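Local structure of PT26-6P (Thermococcus sp., 2WB7) at residues E150-I155 with Q256-G261. The protein is of unknown function, encoded by a mobile extrachromosomal element of euryarchaea and built from immunoglobulin-like domains and a helical domain. Sequence-based numbering, arbitrary orientation.
Sequences ELYDKI and QNKYAG
Ile155 and Ala260 form the close-packed half of this helix-on-sheet contact, a modest one that buries 109 Å² in all. The CG2 methyl of Ile155 meets the CB of Ala260 at 3.8 Å, methyl against methyl. Because that branch leans to the carbonyl side of Ile155, Ala260 CB touches the main chain too, lying 3.8 Å from Ile155 O. The short alanine side chain lets the backbones come nearest here, with Ile155 CA and Ala260 CA 6.8 Å apart.

Nearly one helical turn earlier, and two residues back along the strand, the contact turns polar and loose. The ring of Tyr152 swings out anti to its own backbone N (chi1 172°), which carries the phenol oxygen toward the strand. The side chain of Lys258 leaves the strand toward the helix and, bent partway along its length, crosses the tyrosine at about a right angle. Tyr152 OH and Lys258 NZ remain 3.8 Å apart, too long for a hydrogen bond. The hydroxyl is bonded instead to Glu378 OE1, while the lysine makes a cation-pi contact with Trp156, whose ring also packs edge-to-face with Tyr152. In both pairs the helix residue is buried and the strand residue partly exposed, so the contrast lies between methyls in contact and a polar pair left unbonded.

Helix 149-157, from the first immunoglobulin-like family region, thus rests on strand 253-261 of the second, a plain packing contact between the two. Strand 370-379 runs antiparallel beside 253-261, pairing its Glu378 and Ala376 with Lys258 and Ala260, and Ala376 also touches Ile155; helix 135-144 packs against Ile155 through Ile138.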
loop_
_atom_site.group_PDB
_atom_site.type_symbol
_atom_site.label_atom_id
_atom_site.label_comp_id
_atom_site.label_asym_id
_atom_site.label_seq_id
_atom_site.Cartn_x
_atom_site.Cartn_y
_atom_site.Cartn_z
ATOM N N GLU A 150 -11.150 12.700 10.850
ATOM C CA GLU A 150 -10.178 13.757 10.574
ATOM C C GLU A 150 -8.821 13.152 10.260
ATOM O O GLU A 150 -8.265 13.367 9.183
ATOM C CB GLU A 150 -10.043 14.695 11.777
ATOM C CG GLU A 150 -11.238 15.650 12.000
ATOM C CD GLU A 150 -12.596 14.925 12.169
ATOM O OE1 GLU A 150 -13.488 15.116 11.293
ATOM O OE2 GLU A 150 -12.770 14.174 13.170
ATOM N N LEU A 151 -8.280 12.416 11.226
ATOM C CA LEU A 151 -7.024 11.699 11.056
ATOM C C LEU A 151 -7.105 10.813 9.823
ATOM O O LEU A 151 -6.176 10.731 9.015
ATOM C CB LEU A 151 -6.758 10.827 12.285
ATOM C CG LEU A 151 -5.562 9.887 12.153
ATOM C CD1 LEU A 151 -4.322 10.718 11.909
ATOM C CD2 LEU A 151 -5.391 9.028 13.389
ATOM N N TYR A 152 -8.240 10.149 9.694
ATOM C CA TYR A 152 -8.420 9.138 8.680
ATOM C C TYR A 152 -8.227 9.726 7.295
ATOM O O TYR A 152 -7.507 9.164 6.477
ATOM C CB TYR A 152 -9.809 8.530 8.797
ATOM C CG TYR A 152 -10.111 7.622 7.653
ATOM C CD1 TYR A 152 -9.845 6.257 7.741
ATOM C CD2 TYR A 152 -10.626 8.127 6.458
ATOM C CE1 TYR A 152 -10.101 5.417 6.674
ATOM C CE2 TYR A 152 -10.881 7.297 5.387
ATOM C CZ TYR A 152 -10.615 5.951 5.501
ATOM O OH TYR A 152 -10.870 5.138 4.433
ATOM N N ASP A 153 -8.880 10.856 7.032
ATOM C CA ASP A 153 -8.749 11.541 5.755
ATOM C C ASP A 153 -7.319 11.996 5.611
ATOM O O ASP A 153 -6.727 11.933 4.541
ATOM C CB ASP A 153 -9.628 12.792 5.717
ATOM C CG ASP A 153 -11.112 12.485 5.834
ATOM O OD1 ASP A 153 -11.536 11.402 5.357
ATOM O OD2 ASP A 153 -11.856 13.343 6.378
ATOM N N LYS A 154 -6.770 12.472 6.717
ATOM C CA LYS A 154 -5.443 13.044 6.714
ATOM C C LYS A 154 -4.437 12.024 6.222
ATOM O O LYS A 154 -3.502 12.350 5.489
ATOM C CB LYS A 154 -5.084 13.507 8.116
ATOM C CG LYS A 154 -3.962 14.486 8.135
ATOM C CD LYS A 154 -3.692 14.967 9.544
ATOM C CE LYS A 154 -2.537 15.961 9.548
ATOM N NZ LYS A 154 -2.197 16.319 10.955
ATOM N N ILE A 155 -4.638 10.774 6.613
ATOM C CA ILE A 155 -3.732 9.705 6.192
ATOM C C ILE A 155 -3.576 9.665 4.678
ATOM O O ILE A 155 -2.464 9.581 4.169
ATOM C CB ILE A 155 -4.203 8.340 6.699
ATOM C CG1 ILE A 155 -4.055 8.287 8.221
ATOM C CG2 ILE A 155 -3.414 7.247 6.038
ATOM C CD1 ILE A 155 -4.763 7.153 8.872
ATOM N N GLN A 256 -7.245 -6.067 -2.560
ATOM C CA GLN A 256 -6.381 -4.939 -2.836
ATOM C C GLN A 256 -6.376 -4.109 -1.542
ATOM O O GLN A 256 -7.386 -4.061 -0.820
ATOM C CB GLN A 256 -6.895 -4.110 -4.017
ATOM C CG GLN A 256 -6.992 -4.835 -5.354
ATOM C CD GLN A 256 -5.648 -5.281 -5.884
ATOM O OE1 GLN A 256 -4.610 -4.673 -5.605
ATOM N NE2 GLN A 256 -5.657 -6.354 -6.664
ATOM N N ASN A 257 -5.243 -3.480 -1.234
ATOM C CA ASN A 257 -5.159 -2.552 -0.111
ATOM C C ASN A 257 -4.784 -1.174 -0.628
ATOM O O ASN A 257 -4.035 -1.056 -1.582
ATOM C CB ASN A 257 -4.075 -2.981 0.884
ATOM C CG ASN A 257 -4.513 -4.094 1.801
ATOM O OD1 ASN A 257 -4.203 -5.254 1.568
ATOM N ND2 ASN A 257 -5.218 -3.750 2.857
ATOM N N LYS A 258 -5.281 -0.134 0.026
ATOM C CA LYS A 258 -4.795 1.212 -0.195
ATOM C C LYS A 258 -3.708 1.470 0.858
ATOM O O LYS A 258 -3.919 1.222 2.038
ATOM C CB LYS A 258 -5.947 2.188 -0.010
ATOM C CG LYS A 258 -5.829 3.477 -0.802
ATOM C CD LYS A 258 -6.624 4.600 -0.141
ATOM C CE LYS A 258 -7.836 4.083 0.662
ATOM N NZ LYS A 258 -8.553 5.189 1.425
ATOM N N TYR A 259 -2.541 1.946 0.437
ATOM C CA TYR A 259 -1.409 2.104 1.355
ATOM C C TYR A 259 -1.008 3.554 1.550
ATOM O O TYR A 259 -1.109 4.341 0.620
ATOM C CB TYR A 259 -0.180 1.376 0.823
ATOM C CG TYR A 259 -0.300 -0.119 0.710
ATOM C CD1 TYR A 259 -0.555 -0.717 -0.518
ATOM C CD2 TYR A 259 -0.126 -0.935 1.822
ATOM C CE1 TYR A 259 -0.658 -2.095 -0.630
ATOM C CE2 TYR A 259 -0.227 -2.301 1.728
ATOM C CZ TYR A 259 -0.483 -2.882 0.497
ATOM O OH TYR A 259 -0.587 -4.250 0.381
ATOM N N ALA A 260 -0.530 3.886 2.751
ATOM C CA ALA A 260 0.160 5.144 3.003
ATOM C C ALA A 260 1.297 4.879 3.989
ATOM O O ALA A 260 1.176 3.999 4.842
ATOM C CB ALA A 260 -0.794 6.187 3.561
ATOM N N GLY A 261 2.391 5.630 3.892
ATOM C CA GLY A 261 3.495 5.438 4.826
ATOM C C GLY A 261 4.745 4.789 4.246
ATOM O O GLY A 261 5.115 5.052 3.111
#